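Local coordinates for protein adenylate isopentenyltransferase (Humulus lupulus, PDB 3A8T) that transfers an isopentenyl group from dimethylallyl diphosphate to ATP, ADP or AMP, a step of cytokinin biosynthesis in hop, at residues Asp181-Val186 and Asp300-Phe305; Tyr190-Val195 and Ala270-Thr275. All blocks are in the same frame, centred on the assembly; numbering follows the deposited sequence.

Contact 1. Residues Asp181-Val186 and Asp300-Phe305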
# COMPACT_ATOMS: atom_id res chain seq x y z
N ASP A 181 -1.08 8.05 11.28
CA ASP A 181 -1.16 9.32 10.61
C ASP A 181 0.21 10.02 10.56
O ASP A 181 1.06 9.89 11.44
CB ASP A 181 -2.24 10.13 11.35
CG ASP A 181 -2.53 11.50 10.71
OD1 ASP A 181 -2.80 11.60 9.48
OD2 ASP A 181 -2.51 12.48 11.48
N VAL A 182 0.40 10.77 9.48
CA VAL A 182 1.61 11.51 9.25
C VAL A 182 1.21 12.89 8.72
O VAL A 182 0.28 13.00 7.93
CB VAL A 182 2.45 10.79 8.20
CG1 VAL A 182 3.71 11.56 7.88
CG2 VAL A 182 2.81 9.41 8.73
N SER A 183 1.84 13.97 9.16
CA SER A 183 1.45 15.23 8.59
C SER A 183 1.64 15.19 7.06
O SER A 183 2.61 14.64 6.58
CB SER A 183 2.28 16.32 9.20
OG SER A 183 1.76 16.58 10.49
N VAL A 184 0.71 15.77 6.31
CA VAL A 184 0.82 15.74 4.85
C VAL A 184 2.19 16.10 4.32
O VAL A 184 2.78 15.33 3.57
CB VAL A 184 -0.26 16.63 4.16
CG1 VAL A 184 -1.59 15.88 4.12
CG2 VAL A 184 -0.43 17.97 4.87
N LYS A 185 2.71 17.25 4.72
CA LYS A 185 4.03 17.66 4.25
C LYS A 185 5.11 16.61 4.49
O LYS A 185 5.88 16.31 3.61
CB LYS A 185 4.47 18.98 4.87
CG LYS A 185 5.61 19.60 4.11
CD LYS A 185 5.34 19.49 2.59
CE LYS A 185 6.37 20.21 1.71
NZ LYS A 185 7.79 19.85 2.01
N VAL A 186 5.19 16.06 5.69
CA VAL A 186 6.20 15.05 5.94
C VAL A 186 5.94 13.81 5.06
O VAL A 186 6.87 13.25 4.49
CB VAL A 186 6.21 14.67 7.43
CG1 VAL A 186 7.19 13.50 7.70
CG2 VAL A 186 6.60 15.91 8.22
N ASP A 300 0.47 8.95 15.75
CA ASP A 300 1.15 9.96 14.99
C ASP A 300 2.58 9.57 14.71
O ASP A 300 3.46 9.72 15.57
CB ASP A 300 1.12 11.30 15.71
CG ASP A 300 1.58 12.45 14.80
OD1 ASP A 300 2.35 12.21 13.82
OD2 ASP A 300 1.17 13.59 15.06
N ALA A 301 2.80 9.11 13.49
CA ALA A 301 4.09 8.69 13.01
C ALA A 301 4.93 9.86 12.43
O ALA A 301 5.99 9.63 11.87
CB ALA A 301 3.90 7.62 11.93
N THR A 302 4.45 11.09 12.53
CA THR A 302 5.19 12.20 11.92
C THR A 302 6.67 12.39 12.25
O THR A 302 7.45 12.53 11.37
CB THR A 302 4.46 13.52 12.16
OG1 THR A 302 3.13 13.42 11.63
CG2 THR A 302 5.24 14.67 11.48
N GLU A 303 7.06 12.35 13.50
CA GLU A 303 8.43 12.55 13.81
C GLU A 303 9.26 11.36 13.44
O GLU A 303 10.50 11.47 13.30
CB GLU A 303 8.62 12.82 15.29
CG GLU A 303 7.89 14.08 15.77
CD GLU A 303 8.34 15.34 15.05
OE1 GLU A 303 9.57 15.52 14.87
OE2 GLU A 303 7.45 16.15 14.69
N SER A 304 8.61 10.21 13.32
CA SER A 304 9.30 8.99 12.96
C SER A 304 9.73 9.12 11.53
O SER A 304 10.83 8.74 11.17
CB SER A 304 8.38 7.75 13.10
OG SER A 304 8.05 7.42 14.44
N PHE A 305 8.83 9.65 10.72
CA PHE A 305 9.06 9.85 9.31
C PHE A 305 10.07 10.96 9.02
O PHE A 305 10.95 10.79 8.15
CB PHE A 305 7.72 10.10 8.60
CG PHE A 305 6.92 8.84 8.42
CD1 PHE A 305 6.87 8.21 7.20
CD2 PHE A 305 6.35 8.20 9.51
CE1 PHE A 305 6.28 6.95 7.07
CE2 PHE A 305 5.76 6.94 9.38
CZ PHE A 305 5.73 6.32 8.16

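Contact 2. Residues Tyr190-Val195 and Ala270-Thr275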
# COMPACT_ATOMS: atom_id res chain seq x y z
N TYR A 190 8.25 12.23 2.32
CA TYR A 190 8.74 10.86 2.45
C TYR A 190 8.40 10.08 1.21
O TYR A 190 9.22 9.35 0.73
CB TYR A 190 8.19 10.18 3.67
CG TYR A 190 8.56 8.75 3.74
CD1 TYR A 190 9.84 8.35 4.15
CD2 TYR A 190 7.64 7.77 3.37
CE1 TYR A 190 10.19 6.99 4.17
CE2 TYR A 190 7.97 6.43 3.41
CZ TYR A 190 9.23 6.04 3.80
OH TYR A 190 9.52 4.69 3.75
N LEU A 191 7.20 10.29 0.70
CA LEU A 191 6.71 9.64 -0.51
C LEU A 191 7.53 9.94 -1.77
O LEU A 191 7.65 9.09 -2.62
CB LEU A 191 5.28 10.05 -0.74
CG LEU A 191 4.09 9.17 -0.32
CD1 LEU A 191 4.46 7.92 0.46
CD2 LEU A 191 3.12 10.07 0.39
N ALA A 192 8.10 11.13 -1.86
CA ALA A 192 8.96 11.50 -2.98
C ALA A 192 10.25 10.76 -2.75
O ALA A 192 10.83 10.23 -3.68
CB ALA A 192 9.23 13.04 -3.00
N LYS A 193 10.75 10.77 -1.52
CA LYS A 193 11.98 10.06 -1.30
C LYS A 193 11.80 8.56 -1.64
O LYS A 193 12.64 7.95 -2.30
CB LYS A 193 12.39 10.23 0.15
CG LYS A 193 13.45 9.27 0.62
CD LYS A 193 13.48 9.25 2.13
CE LYS A 193 14.72 8.50 2.64
NZ LYS A 193 14.82 7.09 2.04
N ARG A 194 10.69 7.98 -1.21
CA ARG A 194 10.45 6.58 -1.47
C ARG A 194 10.40 6.31 -3.01
O ARG A 194 10.79 5.25 -3.47
CB ARG A 194 9.16 6.18 -0.77
CG ARG A 194 8.87 4.74 -0.88
CD ARG A 194 7.66 4.30 -0.10
NE ARG A 194 6.42 4.64 -0.80
CZ ARG A 194 5.22 4.12 -0.53
NH1 ARG A 194 5.05 3.22 0.44
NH2 ARG A 194 4.19 4.48 -1.30
N VAL A 195 9.94 7.26 -3.80
CA VAL A 195 9.93 7.00 -5.21
C VAL A 195 11.40 6.85 -5.62
O VAL A 195 11.75 5.93 -6.36
CB VAL A 195 9.22 8.13 -6.02
CG1 VAL A 195 9.56 7.98 -7.54
CG2 VAL A 195 7.68 8.03 -5.84
N ALA A 270 5.78 12.98 -12.29
CA ALA A 270 4.40 12.60 -12.38
C ALA A 270 4.11 11.53 -11.39
O ALA A 270 3.08 11.56 -10.79
CB ALA A 270 4.02 12.16 -13.82
N ILE A 271 5.04 10.61 -11.22
CA ILE A 271 4.88 9.50 -10.28
C ILE A 271 4.84 10.02 -8.85
O ILE A 271 4.04 9.55 -8.03
CB ILE A 271 6.04 8.49 -10.43
CG1 ILE A 271 5.83 7.61 -11.64
CG2 ILE A 271 6.16 7.65 -9.19
CD1 ILE A 271 6.92 6.60 -11.80
N LYS A 272 5.72 10.97 -8.53
CA LYS A 272 5.79 11.52 -7.18
C LYS A 272 4.49 12.23 -6.88
O LYS A 272 3.91 12.04 -5.82
CB LYS A 272 6.97 12.48 -7.07
CG LYS A 272 8.31 11.73 -7.08
CD LYS A 272 9.49 12.64 -6.96
CE LYS A 272 10.71 11.81 -6.67
NZ LYS A 272 11.97 12.59 -6.58
N GLU A 273 4.06 13.04 -7.84
CA GLU A 273 2.80 13.78 -7.80
C GLU A 273 1.55 12.94 -7.65
O GLU A 273 0.68 13.28 -6.88
CB GLU A 273 2.63 14.59 -9.07
CG GLU A 273 2.90 16.06 -8.90
CD GLU A 273 2.81 16.76 -10.23
OE1 GLU A 273 3.89 17.15 -10.78
OE2 GLU A 273 1.64 16.89 -10.73
N ASN A 274 1.42 11.89 -8.46
CA ASN A 274 0.25 11.03 -8.37
C ASN A 274 0.16 10.35 -7.01
O ASN A 274 -0.90 10.12 -6.49
CB ASN A 274 0.27 10.00 -9.50
CG ASN A 274 0.00 10.67 -10.86
OD1 ASN A 274 -0.53 11.77 -10.88
ND2 ASN A 274 0.39 10.05 -11.97
N THR A 275 1.32 10.11 -6.42
CA THR A 275 1.46 9.42 -5.15
C THR A 275 1.01 10.33 -4.04
O THR A 275 0.29 9.94 -3.13
CB THR A 275 2.92 9.04 -4.97
OG1 THR A 275 3.26 8.01 -5.92
CG2 THR A 275 3.18 8.59 -3.55

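Contact 1. Residues Asp181-Val186 and Asp300-Phe305
Asp181 and Asp300 pair as parallel neighbours where the last two strands of the P-loop-type parallel sheet, 174-181 and 296-300, end side by side and turn into helices 184-201 and 302-309.

Backbone bonds come first. The N-H of Ala301 reaches Asp181 O at 2.8 Å, meeting the oxygen nearly head-on, and Asp181 also bonds to Leu299. Next along the chains, a side chain takes over from the backbone: Ser183 N donates to Thr302 OG1 (2.8 Å, 150° at the hydrogen).

That hydroxyl is also a donor. Thr302 OG1 gives its proton to Asp300 OD1 at 2.6 Å, on the syn side of the carboxylate, while Thr302 N meets the same oxygen at 2.7 Å and closes an Asx turn. Two donors thus grip OD1, and the hydroxyl, which donates there, also accepts from Ser183 N, which probably holds its rotation. Threonine suits this place because its other branch is apolar: with CG2 anti to the backbone N, the methyl turns to Val186 CG2.

The remaining contacts are apolar. Val186 sends CG1 against Phe305 CB at 3.6 Å. Ala301, small enough to sit beside the strand end, touches Val182 through its CB, and its side chain also packs on Val325 of helix 315-338. Over one face of the Phe305 ring stands Val182 in a CH-pi contact, its CG2 4.0 Å from the centroid, 18° off the normal and shifted toward CD2 and CE2.

Contact 2. Residues Tyr190-Val195 and Ala270-Thr275
Lys272 starts with CG beside its own backbone N (chi1 -72°) and then runs fully extended, which carries its methylenes across helix 190-195 over Ala192 and Val195. On the same helix, Thr275 has CG2 anti to the backbone N, pointing that methyl at Leu191, while OG1 (chi1 -69°) folds back to its own backbone.

The two helical segments run roughly antiparallel, at 141°, with axes 9.2 Å apart at closest approach. Ala192 suits its place at the crossing because its short side chain lets the Lys272 methylenes pass close over it: its CA lies 5.3 Å from that of Lys272, and its CB meets the lysine CD. Lys272 CE comes to 3.4 Å from Ala192 O, and further back its CG rests against Val195 CB.

Val195 has a second neighbour. Both its methyls meet Ile271 CG2, with CG2 to CG2 at 3.7 Å, a fit between beta-branched side chains, whose methyls sit close to the backbone. At the other end of the contact Leu191 CG and Thr275 CG2 approach to 3.4 Å. The threonine can present a methyl here because its hydroxyl is satisfied within the helix: OG1 donates to Ile271 O at 2.7 Å, and Thr275 N reaches that oxygen from the opposite face of its plane.

The ammonium group of Lys272 passes beyond the apolar seam to a salt bridge with Asp196. With an alanine here, Asp196 would probably lose this counter-charge and the flank of Ala192 and Val195 would be uncovered. Lysine therefore does two jobs, packing with its methylenes and pairing its charge at the margin, while no hydrogen bond joins the two segments directly.

In the fold
Helix 184-201 is common to both contacts: its start meets the strand end and helix start at 300-305 in contact 1, and its middle crosses the long helix 257-289 in contact 2. The centres lie 15 Å apart, and the two touch where the rings of Phe305 and Tyr190 meet edge-to-face, Phe305 CD1 coming to 3.9 Å from Tyr190 CG. Along the chain the order is 181-186, 190-195, 270-275, 300-305, so contact 2 falls between the two halves of contact 1. Together they tie the edge of the parallel sheet to the helices beside the nucleotide site: Val182 lies near Thr51 and Leu191 near Gly50, both ATP-binding residues, while Thr275 packs on Ile232, another residue of that site.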